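Putative ABC transporter, periplasmic binding protein, amino acid (Neisseria gonorrhoeae, PDB 2YLN) probably binds L-cystine outside the inner membrane as the solute receptor of an amino acid ABC transporter. Local coordinates at residues I53-E64 / L94-W105; T134-S142 / D249-N260. The protein carries 1 engineered substitution. All coordinates share one frame; numbering follows the deposited sequence. Where two conformers were deposited one is given.

How the contacts relate
Contacts 1 and 2 have centres about 14 Å apart and meet directly. Ile53 CD1 lies 3.7 Å from Ala251 CB, and Leu94 CD1 is 3.6 Å from Phe255 CD1, so helix 249-264 packs against the near end of contact 1 while its neighbouring face receives 134-142 in contact 2. Both contacts reach the same mixed sheet. Their relation to the ligand differs. Contact 1 runs from this shared apolar patch to the pocket, where Glu64 and Trp105 touch the two bound cysteine units. Contact 2 stays off the ligand; its Lys137 side chain, for example, is still about 9 Å from a cysteine at the nearest atoms.

Contact 1: residues I53-E64 / L94-W105. With CYS (cysteine), chain C; CYS (cysteine), chain B.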
loop_
_atom_site.group_PDB
_atom_site.type_symbol
_atom_site.label_atom_id
_atom_site.label_comp_id
_atom_site.label_asym_id
_atom_site.label_seq_id
_atom_site.Cartn_x
_atom_site.Cartn_y
_atom_site.Cartn_z
ATOM N N ILE A 53 11.733 -10.825 -17.636
ATOM C CA ILE A 53 12.105 -9.441 -17.815
ATOM C C ILE A 53 13.091 -9.342 -18.994
ATOM O O ILE A 53 12.944 -8.502 -19.824
ATOM C CB ILE A 53 12.653 -8.791 -16.497
ATOM C CG1 ILE A 53 11.516 -8.740 -15.446
ATOM C CG2 ILE A 53 13.365 -7.442 -16.762
ATOM C CD1 ILE A 53 12.009 -8.440 -14.002
ATOM N N ASN A 54 14.155 -10.093 -18.945
ATOM C CA ASN A 54 15.236 -9.937 -19.973
ATOM C C ASN A 54 14.723 -10.343 -21.350
ATOM O O ASN A 54 15.115 -9.723 -22.324
ATOM C CB ASN A 54 16.446 -10.709 -19.582
ATOM C CG ASN A 54 17.236 -10.018 -18.470
ATOM O OD1 ASN A 54 17.045 -8.841 -18.246
ATOM N ND2 ASN A 54 18.093 -10.764 -17.873
ATOM N N ASN A 55 13.749 -11.272 -21.407
ATOM C CA ASN A 55 13.279 -11.857 -22.676
ATOM C C ASN A 55 11.965 -11.274 -23.110
ATOM O O ASN A 55 11.427 -11.723 -24.109
ATOM C CB ASN A 55 13.324 -13.428 -22.651
ATOM C CG ASN A 55 14.747 -13.939 -22.616
ATOM O OD1 ASN A 55 15.399 -13.988 -23.672
ATOM N ND2 ASN A 55 15.246 -14.281 -21.415
ATOM N N LYS A 56 11.438 -10.339 -22.354
ATOM C CA LYS A 56 10.280 -9.531 -22.757
ATOM C C LYS A 56 9.004 -10.382 -22.812
ATOM O O LYS A 56 8.274 -10.431 -23.782
ATOM C CB LYS A 56 10.485 -8.787 -24.051
ATOM C CG LYS A 56 11.848 -8.132 -24.075
ATOM C CD LYS A 56 12.088 -7.102 -22.940
ATOM C CE LYS A 56 13.464 -6.514 -23.073
ATOM N NZ LYS A 56 13.804 -5.875 -21.872
ATOM N N GLY A 57 8.712 -11.002 -21.684
ATOM C CA GLY A 57 7.457 -11.762 -21.429
ATOM C C GLY A 57 6.491 -10.982 -20.564
ATOM O O GLY A 57 6.389 -9.754 -20.654
ATOM N N THR A 58 5.752 -11.694 -19.753
ATOM C CA THR A 58 4.641 -11.148 -18.966
ATOM C C THR A 58 4.949 -11.279 -17.473
ATOM O O THR A 58 5.430 -12.336 -17.054
ATOM C CB THR A 58 3.320 -11.920 -19.322
ATOM O OG1 THR A 58 3.092 -11.824 -20.732
ATOM C CG2 THR A 58 2.154 -11.335 -18.586
ATOM N N VAL A 59 4.642 -10.240 -16.734
ATOM C CA VAL A 59 4.839 -10.158 -15.283
ATOM C C VAL A 59 3.451 -9.943 -14.640
ATOM O O VAL A 59 2.702 -9.099 -15.095
ATOM C CB VAL A 59 5.824 -9.087 -14.910
ATOM C CG1 VAL A 59 5.950 -8.837 -13.416
ATOM C CG2 VAL A 59 7.206 -9.397 -15.504
ATOM N N THR A 60 3.141 -10.668 -13.560
ATOM C CA THR A 60 1.900 -10.509 -12.844
ATOM C C THR A 60 2.120 -9.741 -11.552
ATOM O O THR A 60 3.130 -9.941 -10.843
ATOM C CB THR A 60 1.265 -11.870 -12.583
ATOM O OG1 THR A 60 2.162 -12.655 -11.822
ATOM C CG2 THR A 60 0.868 -12.556 -13.893
ATOM N N VAL A 61 1.167 -8.864 -11.230
ATOM C CA VAL A 61 1.281 -7.928 -10.123
ATOM C C VAL A 61 0.066 -8.025 -9.245
ATOM O O VAL A 61 -1.046 -7.759 -9.716
ATOM C CB VAL A 61 1.507 -6.494 -10.601
ATOM C CG1 VAL A 61 1.594 -5.520 -9.427
ATOM C CG2 VAL A 61 2.721 -6.426 -11.504
ATOM N N GLY A 62 0.236 -8.319 -7.971
ATOM C CA GLY A 62 -0.844 -8.268 -7.029
ATOM C C GLY A 62 -1.094 -6.840 -6.528
ATOM O O GLY A 62 -0.165 -6.099 -6.213
ATOM N N THR A 63 -2.380 -6.490 -6.492
ATOM C CA THR A 63 -2.813 -5.181 -6.011
ATOM C C THR A 63 -4.262 -5.279 -5.623
ATOM O O THR A 63 -4.974 -6.159 -6.107
ATOM C CB THR A 63 -2.545 -4.108 -7.134
ATOM O OG1 THR A 63 -2.555 -2.793 -6.568
ATOM C CG2 THR A 63 -3.554 -4.151 -8.228
ATOM N N GLU A 64 -4.741 -4.411 -4.766
ATOM C CA GLU A 64 -6.129 -4.513 -4.267
ATOM C C GLU A 64 -7.166 -4.068 -5.239
ATOM O O GLU A 64 -8.207 -4.707 -5.377
ATOM C CB GLU A 64 -6.321 -3.735 -2.966
ATOM C CG GLU A 64 -5.618 -4.314 -1.728
ATOM C CD GLU A 64 -5.851 -3.451 -0.527
ATOM O OE1 GLU A 64 -5.092 -2.466 -0.386
ATOM O OE2 GLU A 64 -6.835 -3.653 0.201
ATOM N N LEU A 94 10.751 -1.591 -18.813
ATOM C CA LEU A 94 11.350 -2.931 -18.902
ATOM C C LEU A 94 10.940 -3.708 -20.143
ATOM O O LEU A 94 11.530 -4.725 -20.455
ATOM C CB LEU A 94 11.021 -3.726 -17.658
ATOM C CG LEU A 94 11.606 -3.134 -16.377
ATOM C CD1 LEU A 94 11.166 -4.025 -15.185
ATOM C CD2 LEU A 94 13.104 -2.964 -16.454
ATOM N N GLY A 95 9.970 -3.163 -20.850
ATOM C CA GLY A 95 9.488 -3.873 -22.057
ATOM C C GLY A 95 8.727 -5.156 -21.799
ATOM O O GLY A 95 8.703 -6.036 -22.684
ATOM N N VAL A 96 8.065 -5.275 -20.638
ATOM C CA VAL A 96 7.275 -6.445 -20.312
ATOM C C VAL A 96 5.782 -6.111 -20.405
ATOM O O VAL A 96 5.389 -4.975 -20.174
ATOM C CB VAL A 96 7.610 -7.032 -18.936
ATOM C CG1 VAL A 96 9.091 -7.505 -18.901
ATOM C CG2 VAL A 96 7.344 -6.060 -17.832
ATOM N N LYS A 97 5.000 -7.132 -20.662
ATOM C CA LYS A 97 3.567 -7.094 -20.481
ATOM C C LYS A 97 3.296 -7.187 -18.985
ATOM O O LYS A 97 3.960 -7.972 -18.325
ATOM C CB LYS A 97 2.933 -8.250 -21.254
ATOM C CG LYS A 97 1.381 -8.315 -21.258
ATOM C CD LYS A 97 0.858 -9.343 -22.257
ATOM C CE LYS A 97 -0.675 -9.402 -22.268
ATOM N NZ LYS A 97 -1.151 -8.078 -22.723
ATOM N N VAL A 98 2.379 -6.393 -18.487
ATOM C CA VAL A 98 1.939 -6.481 -17.095
ATOM C C VAL A 98 0.513 -6.844 -16.980
ATOM O O VAL A 98 -0.333 -6.311 -17.704
ATOM C CB VAL A 98 2.294 -5.220 -16.330
ATOM C CG1 VAL A 98 1.606 -3.992 -16.838
ATOM C CG2 VAL A 98 2.088 -5.349 -14.898
ATOM N N GLU A 99 0.199 -7.722 -16.037
ATOM C CA GLU A 99 -1.174 -8.130 -15.706
ATOM C C GLU A 99 -1.374 -7.899 -14.186
ATOM O O GLU A 99 -0.568 -8.394 -13.410
ATOM C CB GLU A 99 -1.419 -9.564 -16.045
ATOM C CG GLU A 99 -1.439 -9.858 -17.541
ATOM C CD GLU A 99 -2.586 -9.289 -18.211
ATOM O OE1 GLU A 99 -3.686 -9.427 -17.739
ATOM O OE2 GLU A 99 -2.407 -8.875 -19.386
ATOM N N PHE A 100 -2.435 -7.208 -13.827
ATOM C CA PHE A 100 -2.762 -6.991 -12.433
ATOM C C PHE A 100 -3.784 -8.006 -11.961
ATOM O O PHE A 100 -4.814 -8.227 -12.603
ATOM C CB PHE A 100 -3.320 -5.581 -12.253
ATOM C CG PHE A 100 -2.309 -4.517 -12.488
ATOM C CD1 PHE A 100 -1.395 -4.137 -11.529
ATOM C CD2 PHE A 100 -2.235 -3.851 -13.716
ATOM C CE1 PHE A 100 -0.474 -3.143 -11.741
ATOM C CE2 PHE A 100 -1.273 -2.897 -13.985
ATOM C CZ PHE A 100 -0.394 -2.516 -12.985
ATOM N N LYS A 101 -3.490 -8.643 -10.844
ATOM C CA LYS A 101 -4.288 -9.706 -10.217
ATOM C C LYS A 101 -4.923 -9.099 -8.948
ATOM O O LYS A 101 -4.258 -9.007 -7.912
ATOM C CB LYS A 101 -3.377 -10.918 -9.905
ATOM C CG LYS A 101 -3.042 -11.680 -11.214
ATOM C CD LYS A 101 -2.495 -13.068 -11.010
ATOM C CE LYS A 101 -3.570 -14.118 -10.417
ATOM N NZ LYS A 101 -4.776 -14.556 -11.255
ATOM N N GLU A 102 -6.174 -8.656 -9.065
ATOM C CA GLU A 102 -6.772 -7.975 -7.958
ATOM C C GLU A 102 -7.019 -8.973 -6.833
ATOM O O GLU A 102 -7.565 -10.065 -7.023
ATOM C CB GLU A 102 -8.026 -7.210 -8.354
ATOM C CG GLU A 102 -7.673 -6.108 -9.348
ATOM C CD GLU A 102 -8.777 -5.229 -9.798
ATOM O OE1 GLU A 102 -9.552 -4.782 -9.021
ATOM O OE2 GLU A 102 -8.827 -4.961 -10.997
ATOM N N THR A 103 -6.607 -8.573 -5.642
ATOM C CA THR A 103 -6.466 -9.499 -4.507
ATOM C C THR A 103 -6.878 -8.833 -3.217
ATOM O O THR A 103 -6.436 -7.701 -2.954
ATOM C CB THR A 103 -5.048 -10.023 -4.451
ATOM O OG1 THR A 103 -4.723 -10.666 -5.695
ATOM C CG2 THR A 103 -4.810 -10.996 -3.319
ATOM N N GLN A 104 -7.641 -9.524 -2.359
ATOM C CA GLN A 104 -7.932 -9.055 -1.012
ATOM C C GLN A 104 -6.644 -8.831 -0.253
ATOM O O GLN A 104 -5.720 -9.665 -0.299
ATOM C CB GLN A 104 -8.781 -10.083 -0.261
ATOM C CG GLN A 104 -10.154 -10.303 -0.809
ATOM C CD GLN A 104 -11.024 -9.068 -0.913
ATOM O OE1 GLN A 104 -11.477 -8.642 -2.031
ATOM N NE2 GLN A 104 -11.267 -8.462 0.177
ATOM N N TRP A 105 -6.596 -7.780 0.559
ATOM C CA TRP A 105 -5.376 -7.488 1.286
ATOM C C TRP A 105 -4.885 -8.665 2.095
ATOM O O TRP A 105 -3.707 -9.013 2.087
ATOM C CB TRP A 105 -5.469 -6.219 2.200
ATOM C CG TRP A 105 -4.169 -6.147 2.896
ATOM C CD1 TRP A 105 -3.846 -6.689 4.114
ATOM C CD2 TRP A 105 -2.902 -5.908 2.293
ATOM N NE1 TRP A 105 -2.509 -6.761 4.302
ATOM C CE2 TRP A 105 -1.909 -6.333 3.155
ATOM C CE3 TRP A 105 -2.508 -5.421 1.023
ATOM C CZ2 TRP A 105 -0.594 -6.334 2.831
ATOM C CZ3 TRP A 105 -1.182 -5.407 0.710
ATOM C CH2 TRP A 105 -0.258 -5.888 1.566
HETATM N N CYS C . -5.859 -1.108 1.870
HETATM C CA CYS C . -5.816 -2.099 2.972
HETATM C C CYS C . -6.245 -1.383 4.264
HETATM O O CYS C . -6.580 -0.173 4.173
HETATM C CB CYS C . -4.423 -2.648 3.123
HETATM S SG CYS C . -3.231 -1.332 3.626
HETATM O OXT CYS C . -6.230 -2.067 5.269
HETATM N N CYS B . 0.742 -0.644 3.906
HETATM C CA CYS B . 0.067 -1.955 4.007
HETATM C C CYS B . 1.050 -3.041 4.445
HETATM O O CYS B . 2.242 -2.880 4.106
HETATM C CB CYS B . -0.546 -2.360 2.663
HETATM S SG CYS B . -1.812 -1.238 2.075
HETATM O OXT CYS B . 0.593 -4.023 5.064
HETATM O O HOH W 1 -8.525 -5.698 0.464
HETATM O O HOH W 2 -9.459 -6.877 -4.191
#
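Leu94 O receives Lys56 NZ at 2.9 Å, the donor tilted 34° from the carbonyl plane. Lys56 is bent at chi2 (-60°), which folds its chain over Gly95 O. Gly95 and Lys56 each close a helix with a Schellman motif, so both strands start from similar turns. Val96 packs against the end of helix 49-55, its CG1 3.7 Å from Ile53 CA; its CG2 touches Val59 CG2, the two side chains lying across one another. From Lys97 onward the pairing is regular and parallel. Lys97 and Thr58 lie side by side on the face opposite Val98 and Phe100. Lys97, Glu99 and Lys101 each donate N and accept at O, joining Gly57, Val59, Val61 and Thr63; the last bond, from Thr63 N to Lys101 O, is weak at 3.4 Å. The axes of strands 58-63 and 97-102 cross at -30°, an ordinary sheet twist. Val98 CG2 meets Val61 CG2 at 3.6 Å and also lies above the rim of one face of the Phe100 ring. Phe100 runs alongside Val61, with CD1 3.9 Å from Val61 CB, and Thr63 CG2 reaches the same ring atom. Helix 82-94 covers this apolar side. Glu102 turns its OE1 to His73. Thr103 N then bonds to Thr63 O, while its OG1 donates to Lys101 O at 2.8 Å from above the carbonyl plane and also meets Arg116. Last, a water joins Glu64 OE2 to Trp105 N. Glu64 OE1 accepts the amino N of the chain C cysteine at 2.7 Å, and the chain B cysteine CB lies over a face of the indole. A crossover through the small sheet 66-80 and then helix 82-94 makes this a beta-alpha-beta unit; just beyond its C-terminal strand ends, Glu64 and Trp105 reach the ligand, as in periplasmic binding proteins.

Contact 2: residues T134-S142 / D249-N260; sequences TFDKSEPYS and DEAVAKFSTAIN
Glu139 and Ser256 bring the backbones nearest, their CA atoms 4.9 Å apart, while the axes of strand 135-137 and helix 249-260 run 9.3 Å apart at 23°, so the backbone comes closest to the helix after Lys137, while the strand reaches it through the Asp136 side chain. At that closest point Glu139 N donates to Ser256 OG at 2.9 Å, nearly straight at 172°. Ser256 carries OG beside its own backbone N (chi1 -67°), on the flank that 138-139 passes. One turn earlier, Val252 CG2 meets Asp136 CB and CG1 faces Ser138 CA. One turn later, Ile259 CD1 reaches Ser138 OG at 3.3 Å and the edge of the Tyr141 ring at CD2. That serine hydroxyl donates to Glu139 O and accepts from Leu242 N, so its polar needs are met beside the isoleucine. The outer parts are wet. A water bridge between Asp136 OD2 and Asp249 OD1 is doubtful, resting on one of two Asp249 conformers; Lys246 pairs with Asp136 OD1. Glu139 CG passes Asn260 OD1 at 3.2 Å, and two waters bridge these groups, one bond to Glu139 OE2 being weak. The chemistry thus implies methyl groups of Val252 and Ile259 set against backbone and hydroxyl oxygens of 137-140, pinned by a single direct hydrogen bond and bordered by Glu139 and Asn260, whose polar ends are also bridged by water.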
loop_
_atom_site.group_PDB
_atom_site.type_symbol
_atom_site.label_atom_id
_atom_site.label_comp_id
_atom_site.label_asym_id
_atom_site.label_seq_id
_atom_site.Cartn_x
_atom_site.Cartn_y
_atom_site.Cartn_z
ATOM N N THR A 134 11.647 -12.745 4.221
ATOM C CA THR A 134 11.019 -13.480 3.165
ATOM C C THR A 134 11.077 -12.798 1.807
ATOM O O THR A 134 11.166 -13.481 0.776
ATOM C CB THR A 134 9.519 -13.728 3.523
ATOM O OG1 THR A 134 9.462 -14.406 4.784
ATOM C CG2 THR A 134 8.812 -14.583 2.494
ATOM N N PHE A 135 11.026 -11.466 1.793
ATOM C CA PHE A 135 10.853 -10.702 0.579
ATOM C C PHE A 135 11.968 -9.692 0.377
ATOM O O PHE A 135 12.634 -9.302 1.337
ATOM C CB PHE A 135 9.540 -9.952 0.558
ATOM C CG PHE A 135 8.326 -10.833 0.802
ATOM C CD1 PHE A 135 7.969 -11.822 -0.110
ATOM C CD2 PHE A 135 7.543 -10.667 1.914
ATOM C CE1 PHE A 135 6.832 -12.640 0.086
ATOM C CE2 PHE A 135 6.456 -11.471 2.157
ATOM C CZ PHE A 135 6.105 -12.427 1.242
ATOM N N ASP A 136 12.168 -9.279 -0.871
ATOM C CA ASP A 136 12.969 -8.127 -1.192
ATOM C C ASP A 136 12.055 -7.036 -1.753
ATOM O O ASP A 136 10.967 -7.278 -2.280
ATOM C CB ASP A 136 14.002 -8.473 -2.283
ATOM C CG ASP A 136 15.118 -9.343 -1.789
ATOM O OD1 ASP A 136 15.489 -9.213 -0.605
ATOM O OD2 ASP A 136 15.626 -10.146 -2.562
ATOM N N LYS A 137 12.477 -5.785 -1.574
ATOM C CA LYS A 137 11.769 -4.592 -2.015
ATOM C C LYS A 137 12.678 -3.789 -2.937
ATOM O O LYS A 137 13.855 -3.600 -2.680
ATOM C CB LYS A 137 11.409 -3.743 -0.789
ATOM C CG LYS A 137 10.616 -2.516 -1.058
ATOM C CD LYS A 137 10.448 -1.643 0.205
ATOM C CE LYS A 137 11.703 -0.864 0.564
ATOM N NZ LYS A 137 11.524 0.003 1.769
ATOM N N SER A 138 12.109 -3.332 -4.051
ATOM C CA SER A 138 12.823 -2.395 -4.923
ATOM C C SER A 138 13.145 -1.095 -4.203
ATOM O O SER A 138 12.614 -0.781 -3.142
ATOM C CB SER A 138 11.925 -2.073 -6.114
ATOM O OG SER A 138 10.826 -1.246 -5.800
ATOM N N GLU A 139 13.907 -0.244 -4.883
ATOM C CA GLU A 139 13.954 1.143 -4.565
ATOM C C GLU A 139 12.560 1.644 -4.326
ATOM O O GLU A 139 11.668 1.371 -5.128
ATOM C CB GLU A 139 14.521 1.908 -5.783
ATOM C CG GLU A 139 14.526 3.420 -5.627
ATOM C CD GLU A 139 15.507 3.920 -4.636
ATOM O OE1 GLU A 139 16.513 3.252 -4.342
ATOM O OE2 GLU A 139 15.268 5.119 -4.227
ATOM N N PRO A 140 12.314 2.437 -3.248
ATOM C CA PRO A 140 10.974 2.895 -3.055
ATOM C C PRO A 140 10.488 3.851 -4.134
ATOM O O PRO A 140 11.245 4.691 -4.627
ATOM C CB PRO A 140 11.022 3.600 -1.701
ATOM C CG PRO A 140 12.117 2.830 -0.947
ATOM C CD PRO A 140 13.173 2.641 -2.084
ATOM N N TYR A 141 9.214 3.743 -4.441
ATOM C CA TYR A 141 8.512 4.696 -5.283
ATOM C C TYR A 141 7.726 5.726 -4.517
ATOM O O TYR A 141 7.235 6.694 -5.122
ATOM C CB TYR A 141 7.717 4.035 -6.386
ATOM C CG TYR A 141 6.738 2.929 -5.957
ATOM C CD1 TYR A 141 5.723 3.189 -5.117
ATOM C CD2 TYR A 141 6.863 1.660 -6.399
ATOM C CE1 TYR A 141 4.802 2.217 -4.746
ATOM C CE2 TYR A 141 5.939 0.661 -6.100
ATOM C CZ TYR A 141 4.892 0.981 -5.264
ATOM O OH TYR A 141 3.970 -0.030 -4.983
ATOM N N SER A 142 7.596 5.593 -3.202
ATOM C CA SER A 142 6.854 6.529 -2.383
ATOM C C SER A 142 7.254 6.355 -0.950
ATOM O O SER A 142 7.647 5.257 -0.541
ATOM C CB SER A 142 5.376 6.407 -2.544
ATOM O OG SER A 142 4.903 5.133 -2.193
ATOM N N ASP A 249 17.227 -11.502 -7.267
ATOM C CA ASP A 249 18.024 -10.284 -7.102
ATOM C C ASP A 249 18.147 -9.519 -8.392
ATOM O O ASP A 249 18.091 -8.283 -8.407
ATOM C CB ASP A 249 19.446 -10.633 -6.581
ATOM C CG ASP A 249 19.472 -10.984 -5.078
ATOM O OD1 ASP A 249 18.390 -11.020 -4.412
ATOM O OD2 ASP A 249 20.586 -11.197 -4.549
ATOM N N GLU A 250 18.402 -10.205 -9.518
ATOM C CA GLU A 250 18.548 -9.516 -10.762
ATOM C C GLU A 250 17.257 -8.774 -11.191
ATOM O O GLU A 250 17.322 -7.661 -11.708
ATOM C CB GLU A 250 18.995 -10.455 -11.905
ATOM C CG GLU A 250 20.377 -11.152 -11.664
ATOM C CD GLU A 250 20.564 -12.217 -12.687
ATOM O OE1 GLU A 250 20.427 -11.884 -13.883
ATOM O OE2 GLU A 250 20.844 -13.351 -12.298
ATOM N N ALA A 251 16.116 -9.406 -10.962
ATOM C CA ALA A 251 14.845 -8.799 -11.255
ATOM C C ALA A 251 14.654 -7.571 -10.384
ATOM O O ALA A 251 14.218 -6.534 -10.893
ATOM C CB ALA A 251 13.713 -9.773 -11.000
ATOM N N VAL A 252 15.006 -7.609 -9.110
ATOM C CA VAL A 252 14.914 -6.430 -8.248
ATOM C C VAL A 252 15.741 -5.290 -8.826
ATOM O O VAL A 252 15.303 -4.141 -8.824
ATOM C CB VAL A 252 15.334 -6.781 -6.815
ATOM C CG1 VAL A 252 15.388 -5.522 -5.958
ATOM C CG2 VAL A 252 14.330 -7.791 -6.187
ATOM N N ALA A 253 16.972 -5.604 -9.245
ATOM C CA ALA A 253 17.834 -4.554 -9.819
ATOM C C ALA A 253 17.182 -3.930 -11.028
ATOM O O ALA A 253 17.273 -2.709 -11.201
ATOM C CB ALA A 253 19.213 -5.147 -10.184
ATOM N N LYS A 254 16.518 -4.710 -11.885
ATOM C CA LYS A 254 15.816 -4.150 -13.049
ATOM C C LYS A 254 14.678 -3.230 -12.606
ATOM O O LYS A 254 14.504 -2.114 -13.125
ATOM C CB LYS A 254 15.283 -5.280 -13.944
ATOM C CG LYS A 254 16.365 -6.095 -14.600
ATOM C CD LYS A 254 17.032 -5.349 -15.687
ATOM C CE LYS A 254 18.186 -6.094 -16.340
ATOM N NZ LYS A 254 18.466 -5.473 -17.650
ATOM N N PHE A 255 13.876 -3.647 -11.612
ATOM C CA PHE A 255 12.825 -2.814 -11.099
ATOM C C PHE A 255 13.381 -1.523 -10.524
ATOM O O PHE A 255 12.816 -0.450 -10.815
ATOM C CB PHE A 255 12.012 -3.557 -10.041
ATOM C CG PHE A 255 11.141 -4.699 -10.565
ATOM C CD1 PHE A 255 10.469 -4.686 -11.739
ATOM C CD2 PHE A 255 10.976 -5.799 -9.786
ATOM C CE1 PHE A 255 9.689 -5.747 -12.098
ATOM C CE2 PHE A 255 10.186 -6.834 -10.166
ATOM C CZ PHE A 255 9.554 -6.799 -11.353
ATOM N N SER A 256 14.434 -1.591 -9.712
ATOM C CA SER A 256 14.970 -0.409 -9.119
ATOM C C SER A 256 15.553 0.538 -10.143
ATOM O O SER A 256 15.413 1.762 -10.001
ATOM C CB SER A 256 16.014 -0.782 -8.114
ATOM O OG SER A 256 15.398 -1.465 -7.005
ATOM N N THR A 257 16.198 -0.009 -11.171
ATOM C CA THR A 257 16.762 0.835 -12.234
ATOM C C THR A 257 15.635 1.586 -12.930
ATOM O O THR A 257 15.761 2.792 -13.147
ATOM C CB THR A 257 17.560 -0.039 -13.203
ATOM O OG1 THR A 257 18.680 -0.621 -12.562
ATOM C CG2 THR A 257 18.107 0.758 -14.388
ATOM N N ALA A 258 14.527 0.925 -13.256
ATOM C CA ALA A 258 13.417 1.575 -13.879
ATOM C C ALA A 258 12.851 2.677 -12.971
ATOM O O ALA A 258 12.524 3.773 -13.437
ATOM C CB ALA A 258 12.343 0.551 -14.256
ATOM N N ILE A 259 12.614 2.367 -11.701
ATOM C CA ILE A 259 12.116 3.322 -10.742
ATOM C C ILE A 259 13.059 4.517 -10.630
ATOM O O ILE A 259 12.558 5.694 -10.657
ATOM C CB ILE A 259 11.847 2.641 -9.399
ATOM C CG1 ILE A 259 10.627 1.729 -9.505
ATOM C CG2 ILE A 259 11.627 3.696 -8.272
ATOM C CD1 ILE A 259 10.485 0.761 -8.363
ATOM N N ASN A 260 14.357 4.324 -10.595
ATOM C CA ASN A 260 15.280 5.447 -10.557
ATOM C C ASN A 260 15.170 6.306 -11.778
ATOM O O ASN A 260 15.362 7.523 -11.702
ATOM C CB ASN A 260 16.697 4.934 -10.319
ATOM C CG ASN A 260 16.918 4.483 -8.910
ATOM O OD1 ASN A 260 16.214 4.859 -7.994
ATOM N ND2 ASN A 260 17.958 3.646 -8.722
HETATM O O HOH W 3 17.216 -12.479 -2.714
HETATM O O HOH W 4 18.031 1.734 -6.172
HETATM O O HOH W 5 17.376 6.557 -6.094
#